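PDB 5DAJ: NalD from Pseudomonas aeruginosa PAO1, which represses expression of the MexAB-OprM multidrug efflux pump as a secondary, TetR-family regulator, probably by binding DNA, and responds to novobiocin. Local coordinates for residues E6-T11 and Y48-N53; L22-G27 and K105-T110; M135-C140 and A165-I170; L171-D176 and R182-D187. All blocks are in the same frame, centred on the assembly; numbering follows the deposited sequence.

Contact 1. Residues E6-T11 and Y48-N53; sequences EDSEKT and YWHFQN
The H50 imidazole reaches across to S8 and T11 on the first turns of helix 6-26, and these two residues make up the whole of the other side. All the contact is van der Waals. CE1 of H50 lies 3.8 Å from CB of S8, so the serine touches through its methylene carbon. NE2 of H50 is 4.2 Å from the methyl CG2 of T11, a loose approach in which the two side chains cross at about a right angle. Both carbons meet the ring obliquely. The backbones stay well apart, S8 CA to H50 CA measuring 8.8 Å, and the segments together bury 118 Å², which marks a small surface contact carried by one long side chain.

Two contacts within the segments accompany this. W49 CD1 sits above the centre of the imidazole, 4.2 Å from its plane, covering one face. In T11, CG2 stands anti to the backbone N, with OG1 turned back for a weak 3.4 Å hydrogen bond to D7 O, and this presents the methyl to H50.

Beyond the two segments, H50 also packs on R12, and buried F51 lies on R12, I15 and L16. Helix 44-51 closes the predicted helix-turn-helix; its end thus rests against the N-terminal helix 6-26, as in the three-helix DNA-binding domain of TetR-family repressors.

Contact 2. Residues L22-G27 and K105-T110; sequences LFLEKG and KRRILT
L24 pushes both of its methyls against R107 and T110 of helix 103-114. CD2 lies over one face of the R107 guanidinium, 3.2 Å above its plane and displaced toward the rim. L24 CD2 is 3.3 Å from R107 NH1 and 3.5 Å from R107 CZ. The other methyl, CD1, approaches the R107 carbonyl O at 3.7 Å and T110 CG2 at 4.1 Å.

The next shell explains the placement. With CG of L24 anti to the backbone N (chi1 -168°), the isobutyl group projects to helix 103-114, crossing the R107 side chain at about a right angle. R107 bends at chi3 (55°), and its NE forms a salt bridge with E20, one helical turn before L24, which probably helps hold the guanidinium with that face toward L24. T110 is fixed by a 2.8 Å hydrogen bond from OG1 to R106 O, an oxygen that also accepts from T110 N.

Further out, the carbonyl of L24 accepts from R115 NH1, a further polar link, from just beyond the end of helix 103-114. Helix 6-26 is flanked by helices 33-40 and 54-63 through F23, while helix 103-114 packs through L109 and T110 on helix 159-179; K26 O accepts from T119 OG1 of the second subunit.

Contact 3. Residues M135-C140 and A165-I170; sequences MFIELC and ALHALI
This contact belongs to the all-helical C-terminal region of the TetR-family fold, where helix 123-145 packs beside helix 159-179, a helix that also faces the second subunit. F136 and I137 both meet H167, the first at its CD2 and the second along CB, CG and ND1. CD2 of the F136 ring comes 3.6 Å from CD2 of the imidazole. Their centroids are 5.7 Å apart and their planes inclined at 49°, an oblique aromatic pair. CE2 of F136 lies at the edge of the imidazole, in its plane.

I137 adds an aliphatic contact, its side chain crossing that of H167 at about a right angle. Its CG1 is 4.0 Å from H167 CB, and its terminal CD1 is 4.0 Å from H167 ND1. I137 CA and H167 CA are the nearest pair along the backbones, at 6.9 Å, consistent with close helix packing. H167 bridges the gap because its CG is anti to the backbone N (chi1 179°), which extends the ring toward helix 123-145.

On the polar side, ND1 of H167 is hydrogen-bonded to OD2 of D176 of the second subunit, so one imidazole takes part in both the packing within the chain and the dimer interface. Behind the phenyl ring, C140 SG stands 3.5 Å above the face turned away from H167, displaced toward the rim.

Around this pair of helices, F136 also rests on L72 of helix 69-76. Helix 84-101 meets C140 and L166 through L88, helix 186-201 covers L166 and I170, and L183 of the second subunit packs on I137.

Contact 4. Residues L171-D176 and R182-D187; sequences LGLFND and RLFDPD
The chain turns back after helix 159-179, and segment 182-187 passes beside the last turns of that helix with D176 CA 7.5 Å from L183 CA and L173 CA 9.2 Å from P186 CA. This is the turn joining helix 159-179 to helix 186-201 in the C-terminal region of the TetR-family fold: D185 is the N-cap at the start of helix 186-201.

Two hydrophobic side chains of the loop return to the helix. F184 directs CE2 and CZ at L173, whose CD2 lies 4.0 Å from F184 CE2, the side chains crossing at about a right angle. The same ring presents its edge to the backbone, with L173 O near the ring plane. Chi1 of F184 is 63°, placing CG between the backbone N and the carbonyl carbon and turning the phenyl inward, where it also meets W177 and L193.

L183 lays its CD1 methyl against D176. Buried D176 contributes its methylene to this packing while its oxygens turn to other partners: OD1 forms a salt bridge with R179, which would probably stabilise the carboxylate, and OD2 faces the second subunit. L183 likewise serves the dimer, its carbonyl accepting from R164 NE of the second subunit. Within the chain, L183 touches helix 159-179 through CD1, which lies 3.7 Å from D176 CB and 3.7 Å from D176 O.

Overall arrangement
Along the chain, contacts 1 and 2 cross, sharing helix 6-26, and contacts 3 and 4 follow in series, sharing helix 159-179. Contact 1 lies at the end carrying the predicted DNA-binding helices, its centre about 34 Å from those of contacts 3 and 4, on the opposite side of the chain's centre. Contact 2, about 20 Å from contact 1 and 17 Å from contact 4 between centres, touches contact 4 through L109 CD1 and F174 CE2, 3.5 Å apart. It thus joins helix 6-26, shared with contact 1, to the C-terminal region where contact 4 lies. Contacts 2, 3 and 4 all reach the second subunit.

Contact 1. Residues E6-T11 and Y48-N53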
loop_
_atom_site.group_PDB
_atom_site.type_symbol
_atom_site.label_atom_id
_atom_site.label_comp_id
_atom_site.label_asym_id
_atom_site.label_seq_id
_atom_site.Cartn_x
_atom_site.Cartn_y
_atom_site.Cartn_z
ATOM N N GLU A 6 -4.242 -37.543 2.741
ATOM C CA GLU A 6 -3.579 -36.796 3.832
ATOM C C GLU A 6 -2.049 -36.742 3.697
ATOM O O GLU A 6 -1.445 -35.668 3.886
ATOM C CB GLU A 6 -3.972 -37.390 5.190
ATOM N N ASP A 7 -1.449 -37.903 3.399
ATOM C CA ASP A 7 -0.006 -38.053 3.113
ATOM C C ASP A 7 0.625 -36.832 2.451
ATOM O O ASP A 7 1.611 -36.300 2.948
ATOM C CB ASP A 7 0.237 -39.274 2.222
ATOM N N SER A 8 0.016 -36.384 1.352
ATOM C CA SER A 8 0.533 -35.268 0.552
ATOM C C SER A 8 0.135 -33.875 1.064
ATOM O O SER A 8 0.884 -32.914 0.892
ATOM C CB SER A 8 0.080 -35.425 -0.901
ATOM O OG SER A 8 -1.261 -35.002 -1.091
ATOM N N GLU A 9 -1.042 -33.763 1.679
ATOM C CA GLU A 9 -1.485 -32.494 2.298
ATOM C C GLU A 9 -0.519 -32.023 3.398
ATOM O O GLU A 9 -0.395 -30.816 3.650
ATOM C CB GLU A 9 -2.915 -32.616 2.858
ATOM C CG GLU A 9 -3.593 -31.296 3.199
ATOM N N LYS A 10 0.136 -32.979 4.057
ATOM C CA LYS A 10 1.200 -32.694 5.028
ATOM C C LYS A 10 2.458 -32.139 4.360
ATOM O O LYS A 10 3.097 -31.219 4.888
ATOM C CB LYS A 10 1.551 -33.985 5.790
ATOM N N THR A 11 2.802 -32.707 3.208
ATOM C CA THR A 11 3.907 -32.222 2.371
ATOM C C THR A 11 3.638 -30.816 1.820
ATOM O O THR A 11 4.539 -29.975 1.787
ATOM C CB THR A 11 4.174 -33.166 1.172
ATOM O OG1 THR A 11 4.246 -34.525 1.629
ATOM C CG2 THR A 11 5.477 -32.812 0.482
ATOM N N TYR A 48 7.574 -28.473 -7.445
ATOM C CA TYR A 48 7.042 -28.339 -8.809
ATOM C C TYR A 48 5.770 -29.183 -9.033
ATOM O O TYR A 48 4.812 -28.723 -9.658
ATOM C CB TYR A 48 8.120 -28.666 -9.840
ATOM C CG TYR A 48 9.018 -27.495 -10.189
ATOM C CD1 TYR A 48 8.600 -26.521 -11.089
ATOM C CD2 TYR A 48 10.299 -27.387 -9.643
ATOM C CE1 TYR A 48 9.420 -25.459 -11.424
ATOM C CE2 TYR A 48 11.136 -26.335 -9.976
ATOM C CZ TYR A 48 10.695 -25.375 -10.875
ATOM O OH TYR A 48 11.540 -24.341 -11.224
ATOM N N TRP A 49 5.744 -30.362 -8.447
ATOM C CA TRP A 49 4.634 -31.275 -8.518
ATOM C C TRP A 49 3.358 -30.764 -7.864
ATOM O O TRP A 49 2.288 -30.872 -8.406
ATOM C CB TRP A 49 5.066 -32.576 -7.873
ATOM C CG TRP A 49 4.105 -33.656 -8.008
ATOM C CD1 TRP A 49 3.371 -34.188 -7.037
ATOM C CD2 TRP A 49 3.772 -34.366 -9.192
ATOM N NE1 TRP A 49 2.576 -35.168 -7.517
ATOM C CE2 TRP A 49 2.805 -35.295 -8.853
ATOM C CE3 TRP A 49 4.183 -34.289 -10.510
ATOM C CZ2 TRP A 49 2.253 -36.146 -9.769
ATOM C CZ3 TRP A 49 3.635 -35.133 -11.407
ATOM C CH2 TRP A 49 2.678 -36.042 -11.040
ATOM N N HIS A 50 3.484 -30.210 -6.677
ATOM C CA HIS A 50 2.355 -29.657 -5.912
ATOM C C HIS A 50 1.910 -28.256 -6.310
ATOM O O HIS A 50 0.724 -27.917 -6.168
ATOM C CB HIS A 50 2.675 -29.672 -4.415
ATOM C CG HIS A 50 2.687 -31.048 -3.845
ATOM N ND1 HIS A 50 1.568 -31.852 -3.868
ATOM C CD2 HIS A 50 3.671 -31.780 -3.276
ATOM C CE1 HIS A 50 1.856 -33.010 -3.304
ATOM N NE2 HIS A 50 3.128 -32.997 -2.944
ATOM N N PHE A 51 2.856 -27.431 -6.747
ATOM C CA PHE A 51 2.589 -25.997 -6.960
ATOM C C PHE A 51 2.909 -25.442 -8.339
ATOM O O PHE A 51 2.632 -24.278 -8.592
ATOM C CB PHE A 51 3.311 -25.181 -5.881
ATOM C CG PHE A 51 2.810 -25.458 -4.496
ATOM C CD1 PHE A 51 1.559 -24.979 -4.087
ATOM C CD2 PHE A 51 3.565 -26.208 -3.607
ATOM C CE1 PHE A 51 1.086 -25.228 -2.811
ATOM C CE2 PHE A 51 3.091 -26.464 -2.327
ATOM C CZ PHE A 51 1.850 -25.975 -1.931
ATOM N N GLN A 52 3.485 -26.260 -9.225
ATOM C CA GLN A 52 3.776 -25.894 -10.636
ATOM C C GLN A 52 4.811 -24.789 -10.827
ATOM O O GLN A 52 5.865 -25.018 -11.424
ATOM C CB GLN A 52 2.506 -25.553 -11.393
ATOM C CG GLN A 52 1.563 -26.736 -11.582
ATOM C CD GLN A 52 0.521 -26.807 -10.491
ATOM O OE1 GLN A 52 -0.387 -25.962 -10.424
ATOM N NE2 GLN A 52 0.634 -27.809 -9.622
ATOM N N ASN A 53 4.506 -23.601 -10.328
ATOM C CA ASN A 53 5.417 -22.470 -10.410
ATOM C C ASN A 53 5.350 -21.597 -9.166
ATOM O O ASN A 53 4.452 -21.743 -8.336
ATOM C CB ASN A 53 5.094 -21.657 -11.666
ATOM C CG ASN A 53 3.673 -21.114 -11.660
ATOM O OD1 ASN A 53 3.355 -20.216 -10.893
ATOM N ND2 ASN A 53 2.822 -21.636 -12.535
#

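Contact 2. Residues L22-G27 and K105-T110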
loop_
_atom_site.group_PDB
_atom_site.type_symbol
_atom_site.label_atom_id
_atom_site.label_comp_id
_atom_site.label_asym_id
_atom_site.label_seq_id
_atom_site.Cartn_x
_atom_site.Cartn_y
_atom_site.Cartn_z
ATOM N N LEU A 22 11.047 -18.233 4.251
ATOM C CA LEU A 22 12.066 -17.772 3.284
ATOM C C LEU A 22 11.700 -16.450 2.611
ATOM O O LEU A 22 12.521 -15.528 2.580
ATOM C CB LEU A 22 12.366 -18.823 2.212
ATOM C CG LEU A 22 13.538 -19.748 2.545
ATOM C CD1 LEU A 22 13.077 -20.918 3.394
ATOM C CD2 LEU A 22 14.194 -20.252 1.275
ATOM N N PHE A 23 10.484 -16.373 2.071
ATOM C CA PHE A 23 9.971 -15.133 1.468
ATOM C C PHE A 23 10.094 -13.973 2.444
ATOM O O PHE A 23 10.551 -12.887 2.075
ATOM C CB PHE A 23 8.492 -15.252 1.068
ATOM C CG PHE A 23 8.221 -16.138 -0.118
ATOM C CD1 PHE A 23 9.220 -16.517 -1.019
ATOM C CD2 PHE A 23 6.924 -16.562 -0.360
ATOM C CE1 PHE A 23 8.928 -17.316 -2.105
ATOM C CE2 PHE A 23 6.624 -17.370 -1.450
ATOM C CZ PHE A 23 7.627 -17.743 -2.325
ATOM N N LEU A 24 9.711 -14.237 3.686
ATOM C CA LEU A 24 9.723 -13.233 4.742
ATOM C C LEU A 24 11.134 -12.712 5.049
ATOM O O LEU A 24 11.335 -11.522 5.271
ATOM C CB LEU A 24 9.069 -13.804 6.005
ATOM C CG LEU A 24 8.716 -12.847 7.133
ATOM C CD1 LEU A 24 7.756 -11.764 6.667
ATOM C CD2 LEU A 24 8.096 -13.638 8.275
ATOM N N GLU A 25 12.111 -13.606 5.023
ATOM C CA GLU A 25 13.498 -13.254 5.342
ATOM C C GLU A 25 14.297 -12.732 4.135
ATOM O O GLU A 25 15.056 -11.770 4.251
ATOM C CB GLU A 25 14.193 -14.464 5.974
ATOM C CG GLU A 25 15.512 -14.120 6.636
ATOM N N LYS A 26 14.141 -13.389 2.993
ATOM C CA LYS A 26 14.954 -13.109 1.793
ATOM C C LYS A 26 14.263 -12.246 0.741
ATOM O O LYS A 26 14.930 -11.621 -0.089
ATOM C CB LYS A 26 15.373 -14.428 1.130
ATOM C CG LYS A 26 16.419 -15.220 1.903
ATOM C CD LYS A 26 16.354 -16.719 1.602
ATOM C CE LYS A 26 16.463 -17.055 0.116
ATOM N NZ LYS A 26 17.792 -16.716 -0.464
ATOM N N GLY A 27 12.937 -12.246 0.755
ATOM C CA GLY A 27 12.149 -11.683 -0.341
ATOM C C GLY A 27 11.796 -12.765 -1.340
ATOM O O GLY A 27 12.465 -13.791 -1.408
ATOM N N LYS A 105 -1.396 -14.445 9.448
ATOM C CA LYS A 105 -1.919 -13.363 8.595
ATOM C C LYS A 105 -0.908 -12.230 8.472
ATOM O O LYS A 105 -0.616 -11.757 7.376
ATOM C CB LYS A 105 -3.239 -12.799 9.151
ATOM C CG LYS A 105 -4.093 -11.991 8.162
ATOM C CD LYS A 105 -5.207 -11.220 8.891
ATOM C CE LYS A 105 -6.540 -11.201 8.157
ATOM N NZ LYS A 105 -6.646 -10.070 7.194
ATOM N N ARG A 106 -0.389 -11.802 9.616
ATOM C CA ARG A 106 0.591 -10.719 9.673
ATOM C C ARG A 106 1.807 -11.074 8.816
ATOM O O ARG A 106 2.196 -10.286 7.958
ATOM C CB ARG A 106 1.016 -10.429 11.114
ATOM C CG ARG A 106 1.912 -9.205 11.281
ATOM C CD ARG A 106 2.572 -9.181 12.646
ATOM N NE ARG A 106 1.655 -9.602 13.716
ATOM C CZ ARG A 106 1.887 -10.555 14.626
ATOM N NH1 ARG A 106 3.045 -11.218 14.681
ATOM N NH2 ARG A 106 0.945 -10.833 15.523
ATOM N N ARG A 107 2.363 -12.263 9.035
ATOM C CA ARG A 107 3.554 -12.723 8.302
ATOM C C ARG A 107 3.342 -12.736 6.777
ATOM O O ARG A 107 4.139 -12.167 6.026
ATOM C CB ARG A 107 4.001 -14.111 8.784
ATOM C CG ARG A 107 4.574 -14.121 10.199
ATOM C CD ARG A 107 4.773 -15.534 10.758
ATOM N NE ARG A 107 5.595 -16.382 9.890
ATOM C CZ ARG A 107 6.928 -16.463 9.900
ATOM N NH1 ARG A 107 7.669 -15.761 10.750
ATOM N NH2 ARG A 107 7.543 -17.268 9.039
ATOM N N ILE A 108 2.251 -13.355 6.345
ATOM C CA ILE A 108 1.943 -13.492 4.922
ATOM C C ILE A 108 1.641 -12.141 4.256
ATOM O O ILE A 108 2.069 -11.898 3.126
ATOM C CB ILE A 108 0.786 -14.492 4.688
ATOM C CG1 ILE A 108 1.282 -15.917 4.971
ATOM C CG2 ILE A 108 0.265 -14.409 3.256
ATOM C CD1 ILE A 108 0.191 -16.959 5.078
ATOM N N LEU A 109 0.897 -11.277 4.938
ATOM C CA LEU A 109 0.594 -9.945 4.395
ATOM C C LEU A 109 1.820 -9.044 4.349
ATOM O O LEU A 109 1.935 -8.224 3.435
ATOM C CB LEU A 109 -0.536 -9.250 5.153
ATOM C CG LEU A 109 -1.922 -9.844 4.937
ATOM C CD1 LEU A 109 -2.910 -9.063 5.773
ATOM C CD2 LEU A 109 -2.369 -9.822 3.489
ATOM N N THR A 110 2.738 -9.209 5.301
ATOM C CA THR A 110 4.023 -8.484 5.255
ATOM C C THR A 110 4.793 -8.940 4.018
ATOM O O THR A 110 5.434 -8.127 3.355
ATOM C CB THR A 110 4.918 -8.739 6.543
ATOM O OG1 THR A 110 4.215 -8.427 7.746
ATOM C CG2 THR A 110 6.216 -7.952 6.612
#

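Contact 3. Residues M135-C140 and A165-I170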
loop_
_atom_site.group_PDB
_atom_site.type_symbol
_atom_site.label_atom_id
_atom_site.label_comp_id
_atom_site.label_asym_id
_atom_site.label_seq_id
_atom_site.Cartn_x
_atom_site.Cartn_y
_atom_site.Cartn_z
HETATM N N MSE A 135 -13.457 -7.689 -6.181
HETATM C CA MSE A 135 -14.673 -8.291 -5.657
HETATM C C MSE A 135 -15.124 -7.606 -4.399
HETATM O O MSE A 135 -16.297 -7.247 -4.279
HETATM C CB MSE A 135 -14.386 -9.763 -5.427
HETATM C CG MSE A 135 -15.602 -10.492 -4.930
HETATM SE SE MSE A 135 -15.221 -12.264 -4.157
HETATM C CE MSE A 135 -14.938 -13.319 -5.869
ATOM N N PHE A 136 -14.211 -7.430 -3.445
ATOM C CA PHE A 136 -14.533 -6.701 -2.210
ATOM C C PHE A 136 -15.115 -5.310 -2.511
ATOM O O PHE A 136 -16.110 -4.889 -1.918
ATOM C CB PHE A 136 -13.294 -6.551 -1.317
ATOM C CG PHE A 136 -13.530 -5.691 -0.103
ATOM C CD1 PHE A 136 -14.117 -6.227 1.035
ATOM C CD2 PHE A 136 -13.206 -4.338 -0.115
ATOM C CE1 PHE A 136 -14.362 -5.435 2.148
ATOM C CE2 PHE A 136 -13.449 -3.533 0.995
ATOM C CZ PHE A 136 -14.028 -4.085 2.129
ATOM N N ILE A 137 -14.481 -4.614 -3.444
ATOM C CA ILE A 137 -14.943 -3.295 -3.879
ATOM C C ILE A 137 -16.345 -3.342 -4.486
ATOM O O ILE A 137 -17.188 -2.482 -4.196
ATOM C CB ILE A 137 -13.936 -2.647 -4.858
ATOM C CG1 ILE A 137 -12.696 -2.218 -4.065
ATOM C CG2 ILE A 137 -14.558 -1.455 -5.584
ATOM C CD1 ILE A 137 -11.581 -1.612 -4.885
ATOM N N GLU A 138 -16.584 -4.338 -5.333
ATOM C CA GLU A 138 -17.903 -4.514 -5.973
ATOM C C GLU A 138 -19.012 -4.817 -4.962
ATOM O O GLU A 138 -20.137 -4.338 -5.102
ATOM C CB GLU A 138 -17.847 -5.584 -7.071
ATOM C CG GLU A 138 -17.421 -5.018 -8.413
ATOM C CD GLU A 138 -17.046 -6.085 -9.428
ATOM O OE1 GLU A 138 -17.554 -7.232 -9.310
ATOM O OE2 GLU A 138 -16.249 -5.761 -10.347
ATOM N N LEU A 139 -18.678 -5.599 -3.944
ATOM C CA LEU A 139 -19.605 -5.894 -2.839
ATOM C C LEU A 139 -19.991 -4.645 -2.054
ATOM O O LEU A 139 -21.175 -4.404 -1.815
ATOM C CB LEU A 139 -19.009 -6.929 -1.878
ATOM C CG LEU A 139 -19.595 -8.348 -1.878
ATOM C CD1 LEU A 139 -19.711 -8.956 -3.268
ATOM C CD2 LEU A 139 -18.754 -9.255 -0.991
ATOM N N CYS A 140 -18.987 -3.863 -1.662
ATOM C CA CYS A 140 -19.228 -2.594 -0.963
ATOM C C CYS A 140 -20.048 -1.625 -1.805
ATOM O O CYS A 140 -21.009 -1.028 -1.321
ATOM C CB CYS A 140 -17.918 -1.925 -0.572
ATOM S SG CYS A 140 -17.068 -2.806 0.738
ATOM N N ALA A 165 -12.946 4.776 -1.667
ATOM C CA ALA A 165 -12.392 5.549 -0.555
ATOM C C ALA A 165 -12.168 4.644 0.650
ATOM O O ALA A 165 -11.081 4.641 1.238
ATOM C CB ALA A 165 -13.313 6.703 -0.176
ATOM N N LEU A 166 -13.180 3.845 0.972
ATOM C CA LEU A 166 -13.108 2.931 2.118
ATOM C C LEU A 166 -11.995 1.910 1.955
ATOM O O LEU A 166 -11.178 1.739 2.844
ATOM C CB LEU A 166 -14.427 2.188 2.346
ATOM C CG LEU A 166 -14.420 1.168 3.500
ATOM C CD1 LEU A 166 -13.989 1.779 4.821
ATOM C CD2 LEU A 166 -15.788 0.542 3.656
ATOM N N HIS A 167 -11.970 1.238 0.812
ATOM C CA HIS A 167 -10.968 0.208 0.564
ATOM C C HIS A 167 -9.550 0.764 0.625
ATOM O O HIS A 167 -8.649 0.118 1.181
ATOM C CB HIS A 167 -11.157 -0.494 -0.779
ATOM C CG HIS A 167 -10.119 -1.537 -1.040
ATOM N ND1 HIS A 167 -8.996 -1.294 -1.797
ATOM C CD2 HIS A 167 -9.984 -2.795 -0.562
ATOM C CE1 HIS A 167 -8.235 -2.372 -1.809
ATOM N NE2 HIS A 167 -8.814 -3.300 -1.067
ATOM N N ALA A 168 -9.355 1.932 0.023
ATOM C CA ALA A 168 -8.059 2.603 0.046
ATOM C C ALA A 168 -7.600 2.849 1.485
ATOM O O ALA A 168 -6.446 2.591 1.815
ATOM C CB ALA A 168 -8.117 3.914 -0.715
ATOM N N LEU A 169 -8.513 3.299 2.343
ATOM C CA LEU A 169 -8.188 3.509 3.758
ATOM C C LEU A 169 -7.742 2.220 4.445
ATOM O O LEU A 169 -6.705 2.200 5.107
ATOM C CB LEU A 169 -9.359 4.099 4.533
ATOM C CG LEU A 169 -9.128 4.250 6.042
ATOM C CD1 LEU A 169 -7.961 5.174 6.332
ATOM C CD2 LEU A 169 -10.381 4.761 6.715
ATOM N N ILE A 170 -8.513 1.144 4.270
ATOM C CA ILE A 170 -8.164 -0.165 4.860
ATOM C C ILE A 170 -6.793 -0.628 4.365
ATOM O O ILE A 170 -5.940 -1.032 5.155
ATOM C CB ILE A 170 -9.176 -1.283 4.530
ATOM C CG1 ILE A 170 -10.600 -0.894 4.922
ATOM C CG2 ILE A 170 -8.793 -2.577 5.240
ATOM C CD1 ILE A 170 -10.758 -0.403 6.348
#

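Contact 4. Residues L171-D176 and R182-D187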
loop_
_atom_site.group_PDB
_atom_site.type_symbol
_atom_site.label_atom_id
_atom_site.label_comp_id
_atom_site.label_asym_id
_atom_site.label_seq_id
_atom_site.Cartn_x
_atom_site.Cartn_y
_atom_site.Cartn_z
ATOM N N LEU A 171 -6.606 -0.576 3.052
ATOM C CA LEU A 171 -5.356 -0.988 2.424
ATOM C C LEU A 171 -4.181 -0.182 2.954
ATOM O O LEU A 171 -3.124 -0.736 3.240
ATOM C CB LEU A 171 -5.438 -0.822 0.911
ATOM C CG LEU A 171 -4.190 -1.163 0.105
ATOM C CD1 LEU A 171 -3.792 -2.620 0.272
ATOM C CD2 LEU A 171 -4.426 -0.848 -1.357
ATOM N N GLY A 172 -4.383 1.127 3.064
ATOM C CA GLY A 172 -3.365 2.041 3.562
ATOM C C GLY A 172 -2.965 1.772 5.002
ATOM O O GLY A 172 -1.785 1.791 5.335
ATOM N N LEU A 173 -3.952 1.507 5.848
ATOM C CA LEU A 173 -3.697 1.161 7.247
ATOM C C LEU A 173 -2.848 -0.104 7.376
ATOM O O LEU A 173 -1.885 -0.133 8.141
ATOM C CB LEU A 173 -5.006 0.982 8.018
ATOM C CG LEU A 173 -5.812 2.254 8.262
ATOM C CD1 LEU A 173 -7.173 1.884 8.818
ATOM C CD2 LEU A 173 -5.094 3.199 9.206
ATOM N N PHE A 174 -3.225 -1.132 6.622
ATOM C CA PHE A 174 -2.451 -2.381 6.534
ATOM C C PHE A 174 -1.027 -2.085 6.088
ATOM O O PHE A 174 -0.066 -2.515 6.716
ATOM C CB PHE A 174 -3.089 -3.368 5.551
ATOM C CG PHE A 174 -4.165 -4.226 6.157
ATOM C CD1 PHE A 174 -5.223 -3.659 6.833
ATOM C CD2 PHE A 174 -4.128 -5.613 6.018
ATOM C CE1 PHE A 174 -6.215 -4.455 7.384
ATOM C CE2 PHE A 174 -5.115 -6.420 6.563
ATOM C CZ PHE A 174 -6.165 -5.836 7.245
ATOM N N ASN A 175 -0.908 -1.311 5.023
ATOM C CA ASN A 175 0.390 -0.988 4.441
ATOM C C ASN A 175 1.285 -0.212 5.408
ATOM O O ASN A 175 2.439 -0.583 5.628
ATOM C CB ASN A 175 0.225 -0.178 3.154
ATOM C CG ASN A 175 1.285 -0.494 2.139
ATOM O OD1 ASN A 175 2.351 0.121 2.135
ATOM N ND2 ASN A 175 1.006 -1.460 1.272
ATOM N N ASP A 176 0.733 0.865 5.971
ATOM C CA ASP A 176 1.444 1.700 6.953
ATOM C C ASP A 176 1.903 0.875 8.142
ATOM O O ASP A 176 3.075 0.918 8.516
ATOM C CB ASP A 176 0.577 2.873 7.453
ATOM C CG ASP A 176 0.902 4.201 6.778
ATOM O OD1 ASP A 176 1.975 4.344 6.165
ATOM O OD2 ASP A 176 0.072 5.130 6.874
ATOM N N ARG A 182 5.094 0.759 14.829
ATOM C CA ARG A 182 5.071 1.804 15.866
ATOM C C ARG A 182 3.991 2.870 15.627
ATOM O O ARG A 182 3.637 3.600 16.552
ATOM C CB ARG A 182 6.418 2.529 15.948
ATOM C CG ARG A 182 7.659 1.671 16.164
ATOM C CD ARG A 182 8.905 2.526 15.917
ATOM N NE ARG A 182 9.134 2.797 14.494
ATOM C CZ ARG A 182 9.730 3.881 13.985
ATOM N NH1 ARG A 182 10.164 4.865 14.762
ATOM N NH2 ARG A 182 9.875 3.995 12.667
ATOM N N LEU A 183 3.490 2.968 14.395
ATOM C CA LEU A 183 2.554 4.043 14.007
ATOM C C LEU A 183 1.291 4.064 14.825
ATOM O O LEU A 183 0.839 5.132 15.247
ATOM C CB LEU A 183 2.166 3.948 12.528
ATOM C CG LEU A 183 3.143 4.570 11.535
ATOM C CD1 LEU A 183 2.664 4.265 10.123
ATOM C CD2 LEU A 183 3.282 6.069 11.733
ATOM N N PHE A 184 0.716 2.890 15.039
ATOM C CA PHE A 184 -0.476 2.785 15.862
ATOM C C PHE A 184 -0.682 1.381 16.404
ATOM O O PHE A 184 0.012 0.445 16.028
ATOM C CB PHE A 184 -1.729 3.271 15.099
ATOM C CG PHE A 184 -2.076 2.459 13.886
ATOM C CD1 PHE A 184 -2.822 1.289 14.000
ATOM C CD2 PHE A 184 -1.697 2.879 12.629
ATOM C CE1 PHE A 184 -3.156 0.538 12.877
ATOM C CE2 PHE A 184 -2.022 2.132 11.504
ATOM C CZ PHE A 184 -2.755 0.962 11.626
ATOM N N ASP A 185 -1.643 1.276 17.314
ATOM C CA ASP A 185 -2.039 0.014 17.922
ATOM C C ASP A 185 -3.322 -0.496 17.255
ATOM O O ASP A 185 -4.400 0.064 17.483
ATOM C CB ASP A 185 -2.266 0.218 19.417
ATOM C CG ASP A 185 -2.775 -1.026 20.099
ATOM O OD1 ASP A 185 -2.280 -2.134 19.784
ATOM O OD2 ASP A 185 -3.673 -0.905 20.965
ATOM N N PRO A 186 -3.224 -1.556 16.437
ATOM C CA PRO A 186 -4.408 -2.117 15.776
ATOM C C PRO A 186 -5.570 -2.458 16.703
ATOM O O PRO A 186 -6.719 -2.362 16.299
ATOM C CB PRO A 186 -3.872 -3.393 15.121
ATOM C CG PRO A 186 -2.442 -3.093 14.857
ATOM C CD PRO A 186 -2.001 -2.265 16.029
ATOM N N ASP A 187 -5.274 -2.856 17.929
ATOM C CA ASP A 187 -6.319 -3.178 18.904
ATOM C C ASP A 187 -7.145 -1.939 19.277
ATOM O O ASP A 187 -8.327 -1.859 18.950
ATOM C CB ASP A 187 -5.703 -3.820 20.160
ATOM C CG ASP A 187 -6.751 -4.292 21.167
ATOM O OD1 ASP A 187 -7.943 -4.415 20.818
ATOM O OD2 ASP A 187 -6.365 -4.569 22.321
#